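Local coordinates for protein putative pyruvate dehydrogenase (Rhodopseudomonas palustris, PDB 3IC3) that is of unknown function, possibly a pyruvate dehydrogenase, and forms a two-subunit assembly of a small alpha-beta domain of the DUF5076 family, at residues A75-R78 and I79-F83; W49-L52 and L53-A57; A57-A60 and A61-A65. All blocks are in the same frame, centred on the assembly; numbering follows the deposited sequence. Where two conformers were deposited one is given.

Contact 1: residues A75-R78 and I79-F83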
# COMPACT_ATOMS: atom_id res chain seq x y z
N ALA A 75 -14.42 12.48 4.59
CA ALA A 75 -13.87 11.46 3.68
C ALA A 75 -12.95 10.49 4.42
O ALA A 75 -13.01 9.27 4.20
CB ALA A 75 -13.11 12.12 2.53
N LEU A 76 -12.10 11.01 5.30
CA LEU A 76 -11.21 10.15 6.04
C LEU A 76 -12.01 9.23 6.96
O LEU A 76 -11.73 8.05 7.03
CB LEU A 76 -10.22 10.94 6.87
CG LEU A 76 -9.16 10.12 7.60
CD1 LEU A 76 -8.26 9.35 6.62
CD2 LEU A 76 -8.36 11.12 8.44
N GLU A 77 -13.02 9.76 7.64
CA GLU A 77 -13.89 8.91 8.47
C GLU A 77 -14.51 7.75 7.68
O GLU A 77 -14.53 6.60 8.15
CB GLU A 77 -14.99 9.74 9.15
CG GLU A 77 -16.14 8.92 9.76
CD GLU A 77 -15.73 8.07 10.97
OE1 GLU A 77 -14.64 8.30 11.52
OE2 GLU A 77 -16.55 7.17 11.39
N ARG A 78 -15.02 8.05 6.50
CA ARG A 78 -15.63 7.07 5.62
C ARG A 78 -14.64 5.99 5.21
O ARG A 78 -14.95 4.79 5.24
CB ARG A 78 -16.20 7.74 4.37
CG ARG A 78 -17.41 8.61 4.57
CD ARG A 78 -18.65 7.84 5.01
NE ARG A 78 -18.67 6.45 4.56
CZ ARG A 78 -19.26 5.99 3.45
NH1 ARG A 78 -19.91 6.79 2.58
NH2 ARG A 78 -19.20 4.69 3.21
N ILE A 79 -13.45 6.41 4.81
CA ILE A 79 -12.38 5.46 4.45
C ILE A 79 -12.02 4.54 5.63
O ILE A 79 -11.93 3.31 5.44
CB ILE A 79 -11.15 6.17 3.87
CG1 ILE A 79 -11.48 6.68 2.46
CG2 ILE A 79 -9.93 5.21 3.84
CD1 ILE A 79 -10.55 7.72 1.94
N VAL A 80 -11.87 5.11 6.82
CA VAL A 80 -11.59 4.32 8.02
C VAL A 80 -12.73 3.33 8.31
O VAL A 80 -12.47 2.19 8.68
CB VAL A 80 -11.27 5.18 9.24
CG1 VAL A 80 -11.12 4.30 10.49
CG2 VAL A 80 -9.97 6.00 9.00
N GLU A 81 -13.99 3.75 8.15
CA GLU A 81 -15.14 2.83 8.29
C GLU A 81 -15.06 1.66 7.31
O GLU A 81 -15.29 0.50 7.68
CB GLU A 81 -16.47 3.58 8.08
CG GLU A 81 -16.79 4.56 9.20
CD GLU A 81 -17.96 5.50 8.88
OE1 GLU A 81 -18.63 5.37 7.84
OE2 GLU A 81 -18.19 6.39 9.72
N MSE A 82 -14.72 1.95 6.06
CA MSE A 82 -14.60 0.89 5.07
C MSE A 82 -13.43 -0.05 5.37
O MSE A 82 -13.56 -1.27 5.23
CB MSE A 82 -14.47 1.48 3.67
CG MSE A 82 -15.79 2.04 3.17
SE MSE A 82 -15.58 2.91 1.45
CE MSE A 82 -15.55 4.74 2.06
N PHE A 83 -12.31 0.53 5.78
CA PHE A 83 -11.13 -0.22 6.28
C PHE A 83 -11.53 -1.17 7.40
O PHE A 83 -11.19 -2.36 7.38
CB PHE A 83 -10.07 0.79 6.76
CG PHE A 83 -8.96 0.22 7.60
CD1 PHE A 83 -7.90 -0.44 7.03
CD2 PHE A 83 -8.98 0.36 8.98
CE1 PHE A 83 -6.87 -0.94 7.80
CE2 PHE A 83 -7.93 -0.17 9.77
CZ PHE A 83 -6.90 -0.81 9.18
O HOH W 1 -19.21 3.62 5.78
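Glu77, Arg78, Glu81 and Met82 meet one turn apart on helix 72-87, in a local contact along one edge of the helix. Residues 75-78 and 79-83 are one unbroken run of it. Four backbone bonds of the i to i+4 kind join them, such as Met82 N to Arg78 O. Glu77 and Glu81 bring their side-chain carboxylates together. Glu77 OE2 and Glu81 OE2 lie 2.5 Å apart, too close for two bare anions, so one acid group probably holds a proton. The two carboxylate planes stand 81° apart. Glu77 bends at its second torsion (67°) to bring its carboxylate forward along the helix, while Glu81 is extended beyond CG. Arg78 meets the other oxygen of Glu81. Its NE forms a long salt bridge of 3.5 Å to Glu81 OE1, with guanidinium and carboxylate planes 31° apart. A water reinforces this pair: it donates to Glu81 OE1 at 2.8 Å and takes a weak bond from Arg78 NH2. Arg78 NH1 is hydrogen-bonded to Tyr70 OH, so the guanidinium also ties the helix to the loop before it. Met82, a selenomethionine, places its CE over one face of that guanidinium, 3.8 Å from Arg78 NH2. The same methyl lies 3.2 Å from Arg78 O. Leu76 and Ile79 pack on helix 46-66, and the Phe83 ring meets Phe83 of the second subunit edge-to-face. The arrangement is that of an amphipathic helix: an i to i+3 salt bridge and a close i to i+4 pair of acids lie along one edge, and apolar residues face helix 46-66, its partner in a helical hairpin, and the second subunit.

Contact 2: residues W49-L52 and L53-A57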
# COMPACT_ATOMS: atom_id res chain seq x y z
N TRP A 49 5.67 1.16 8.47
CA TRP A 49 4.37 0.66 7.98
C TRP A 49 3.25 1.58 8.44
O TRP A 49 2.30 1.83 7.70
CB TRP A 49 4.15 -0.80 8.41
CG TRP A 49 5.10 -1.71 7.75
CD1 TRP A 49 6.24 -2.23 8.29
CD2 TRP A 49 5.05 -2.17 6.40
NE1 TRP A 49 6.90 -3.00 7.37
CE2 TRP A 49 6.20 -2.98 6.19
CE3 TRP A 49 4.19 -1.97 5.33
CZ2 TRP A 49 6.47 -3.60 4.98
CZ3 TRP A 49 4.46 -2.58 4.14
CH2 TRP A 49 5.60 -3.39 3.97
N GLY A 50 3.37 2.11 9.65
CA GLY A 50 2.42 3.08 10.19
C GLY A 50 2.37 4.34 9.37
O GLY A 50 1.29 4.85 9.04
N LEU A 51 3.56 4.84 9.01
CA LEU A 51 3.68 6.00 8.12
C LEU A 51 3.04 5.75 6.77
O LEU A 51 2.29 6.59 6.27
CB LEU A 51 5.15 6.37 7.92
CG LEU A 51 5.33 7.52 6.93
CD1 LEU A 51 4.56 8.76 7.41
CD2 LEU A 51 6.80 7.82 6.71
N LEU A 52 3.31 4.58 6.18
CA LEU A 52 2.76 4.22 4.89
C LEU A 52 1.22 4.21 4.91
O LEU A 52 0.59 4.74 4.03
CB LEU A 52 3.27 2.87 4.44
CG LEU A 52 2.77 2.34 3.09
CD1 LEU A 52 3.16 3.32 1.95
CD2 LEU A 52 3.34 0.93 2.84
N LEU A 53 0.66 3.59 5.95
CA LEU A 53 -0.81 3.53 6.10
C LEU A 53 -1.41 4.94 6.22
O LEU A 53 -2.41 5.25 5.57
CB LEU A 53 -1.14 2.70 7.32
CG LEU A 53 -0.92 1.19 7.18
CD1 LEU A 53 -0.99 0.49 8.54
CD2 LEU A 53 -1.94 0.57 6.21
N VAL A 54 -0.81 5.76 7.07
CA VAL A 54 -1.29 7.12 7.29
C VAL A 54 -1.22 7.94 6.01
O VAL A 54 -2.19 8.62 5.62
CB VAL A 54 -0.52 7.78 8.45
CG1 VAL A 54 -0.78 9.28 8.47
CG2 VAL A 54 -0.93 7.13 9.79
N ASP A 55 -0.10 7.83 5.31
CA ASP A 55 0.09 8.56 4.06
C ASP A 55 -0.93 8.19 3.02
O ASP A 55 -1.48 9.07 2.37
CB ASP A 55 1.47 8.32 3.48
CG ASP A 55 2.58 8.99 4.27
OD1 ASP A 55 2.33 9.83 5.17
OD2 ASP A 55 3.74 8.60 4.01
N ILE A 56 -1.16 6.89 2.84
CA ILE A 56 -2.15 6.40 1.89
C ILE A 56 -3.57 6.85 2.31
O ILE A 56 -4.32 7.34 1.48
CB ILE A 56 -2.10 4.87 1.76
CG1 ILE A 56 -0.80 4.41 1.10
CG2 ILE A 56 -3.27 4.34 0.93
CD1 ILE A 56 -0.58 2.90 1.21
N ALA A 57 -3.92 6.69 3.58
CA ALA A 57 -5.25 7.06 4.04
C ALA A 57 -5.52 8.54 3.84
O ALA A 57 -6.61 8.93 3.38
CB ALA A 57 -5.44 6.69 5.51
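Leu51 and Asp55, and Leu52 and Ile56, pair one turn apart on a largely buried stretch of helix 46-66, the longer arm of a helical hairpin. In both pairs the side chains cross at a slant. Leu52 turns its CG away from the backbone N (chi1 180°), which turns CD1 toward Ile56. There it meets Ile56 CD1 at 3.8 Å. Ile56 CG1 leans back over the previous turn and lies 3.3 Å from Leu52 O. Around this pair, Leu52 packs on Leu26 of strand 23-31, and Ile56 meets Ile56 of the second subunit. Leu53 and Val54 also fold back, each over a carbonyl one turn earlier: Leu53 CG is 3.3 Å from Trp49 O, and Val54 CG2 is 3.3 Å from Gly50 O. Trp49 points its ring away from this turn. Its NE1 bonds to Phe43 O, and its ring meets His59 of the second subunit. Asp55 folds back in the same way, and its carboxylate also meets the Leu51 side chain. In one of two Leu51 conformers, Asp55 OD1 rests against Leu51 CD1 at 3.3 Å. An alanine here would remove the carboxylate and is likely to leave Leu51 O, and the CD1 branch in that conformer, without this cover. The carboxylate carbon, Asp55 CG, lies 3.1 Å from Leu51 O.

Contact 3: residues A57-A60 and A61-A65; sequences ARHA and ARSYA
His59 and Ser63 are brought together by their first torsions. The imidazole of His59 swings away from its own backbone N (chi1 171°), which carries the ring out beside the next turn. Ser63 holds OG beside its backbone N (chi1 -56°), on the side of the preceding turn where His59 lies. Ser63 OG then lies over one face of the imidazole, 3.6 Å above the plane and offset toward the rim. The nearest ring atom is His59 NE2, also at 3.6 Å. The hydroxyl comes close to the backbone as well, with Ser63 OG 3.2 Å from His59 O. A water joins the same two groups. It donates to His59 O at 3.1 Å and is hydrogen-bonded to Ser63 OG at 2.7 Å. His59 O also accepts the backbone N-H of Ser63 at 3.1 Å, a nearly straight bond (168°). This carbonyl therefore has both a helix bond and a water. Arg62 lays its aliphatic part along the previous turn, with Arg62 CG 3.5 Å from Arg58 O. It bends at its third torsion before the guanidinium. Ala61 sets its CB over Ala57 O, and Tyr64 CB touches Ala60 O at 3.2 Å while its ring leads away. The regular i to i+4 bonds run throughout, as in any alpha helix. These residues form the C-terminal half of helix 46-66. Ala60 and Tyr64 pack on Ile79 and Ala75 of helix 72-87, and the Tyr64 ring meets Tyr70 edge-to-face in the loop between the helices. The second subunit covers other parts: the His59 ring stacks on its Phe39, at the end of strand 34-39, and Tyr64 meets its Phe43.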
# COMPACT_ATOMS: atom_id res chain seq x y z
N ALA A 57 -3.92 6.69 3.58
CA ALA A 57 -5.25 7.06 4.04
C ALA A 57 -5.52 8.54 3.84
O ALA A 57 -6.61 8.93 3.38
CB ALA A 57 -5.44 6.69 5.51
N ARG A 58 -4.54 9.37 4.18
CA ARG A 58 -4.73 10.81 4.09
C ARG A 58 -4.79 11.22 2.62
O ARG A 58 -5.65 12.01 2.23
CB ARG A 58 -3.66 11.57 4.86
CG ARG A 58 -3.77 11.47 6.38
CD ARG A 58 -3.17 12.68 7.05
NE ARG A 58 -3.03 12.54 8.50
CZ ARG A 58 -3.99 12.80 9.38
NH1 ARG A 58 -5.18 13.20 8.98
NH2 ARG A 58 -3.75 12.64 10.68
N HIS A 59 -3.91 10.66 1.81
CA HIS A 59 -3.94 10.92 0.39
C HIS A 59 -5.30 10.54 -0.20
O HIS A 59 -5.90 11.33 -0.94
CB HIS A 59 -2.84 10.19 -0.36
CG HIS A 59 -2.99 10.29 -1.83
ND1 HIS A 59 -2.56 11.38 -2.55
CD2 HIS A 59 -3.60 9.47 -2.72
CE1 HIS A 59 -2.85 11.20 -3.83
NE2 HIS A 59 -3.49 10.05 -3.95
N ALA A 60 -5.81 9.35 0.15
CA ALA A 60 -7.10 8.90 -0.33
C ALA A 60 -8.23 9.83 0.10
O ALA A 60 -9.15 10.11 -0.68
CB ALA A 60 -7.42 7.48 0.18
N ALA A 61 -8.19 10.28 1.34
CA ALA A 61 -9.23 11.17 1.88
C ALA A 61 -9.26 12.49 1.11
O ALA A 61 -10.33 13.01 0.76
CB ALA A 61 -8.99 11.41 3.34
N ARG A 62 -8.07 13.03 0.84
CA ARG A 62 -7.95 14.28 0.08
C ARG A 62 -8.57 14.13 -1.31
O ARG A 62 -9.36 14.99 -1.75
CB ARG A 62 -6.48 14.69 -0.08
CG ARG A 62 -5.89 15.37 1.14
CD ARG A 62 -4.38 15.61 0.98
NE ARG A 62 -4.00 16.33 -0.24
CZ ARG A 62 -3.86 17.65 -0.36
NH1 ARG A 62 -3.48 18.15 -1.53
NH2 ARG A 62 -4.08 18.48 0.66
N SER A 63 -8.22 13.05 -1.99
CA SER A 63 -8.76 12.77 -3.31
C SER A 63 -10.24 12.49 -3.29
O SER A 63 -10.96 12.90 -4.20
CB SER A 63 -8.04 11.59 -3.94
OG SER A 63 -6.66 11.85 -3.98
N TYR A 64 -10.71 11.79 -2.27
CA TYR A 64 -12.14 11.50 -2.13
C TYR A 64 -12.93 12.79 -1.92
O TYR A 64 -14.02 12.96 -2.49
CB TYR A 64 -12.34 10.57 -0.93
CG TYR A 64 -13.68 9.90 -0.78
CD1 TYR A 64 -14.65 9.92 -1.80
CD2 TYR A 64 -13.97 9.19 0.37
CE1 TYR A 64 -15.87 9.28 -1.63
CE2 TYR A 64 -15.18 8.55 0.54
CZ TYR A 64 -16.12 8.59 -0.46
OH TYR A 64 -17.30 7.93 -0.26
N ALA A 65 -12.39 13.67 -1.09
CA ALA A 65 -13.05 14.96 -0.80
C ALA A 65 -13.14 15.83 -2.06
O ALA A 65 -14.11 16.57 -2.23
CB ALA A 65 -12.33 15.69 0.34
O HOH W 2 -4.88 13.56 -2.87

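Contacts 2 and 3 are successive parts of helix 46-66. Their centres are about 12 Å apart. Contact 1 lies on the next helix, 72-87, its centre about 10 Å from that of contact 3 and 14 Å from that of contact 2. The small side chains of Ala60, Ala61 and Ala75 are consistent with a close approach between the helices. Ala75 CB is 3.4 Å from Ala61 O, and Ile79 CD1 is 3.6 Å from Ala60 CB. Leu76 CD1 is 3.7 Å from the O of Ala57, the residue shared by contacts 2 and 3. All three contacts touch the second subunit, so the helical hairpin contributes to the dimer interface. No active site is known.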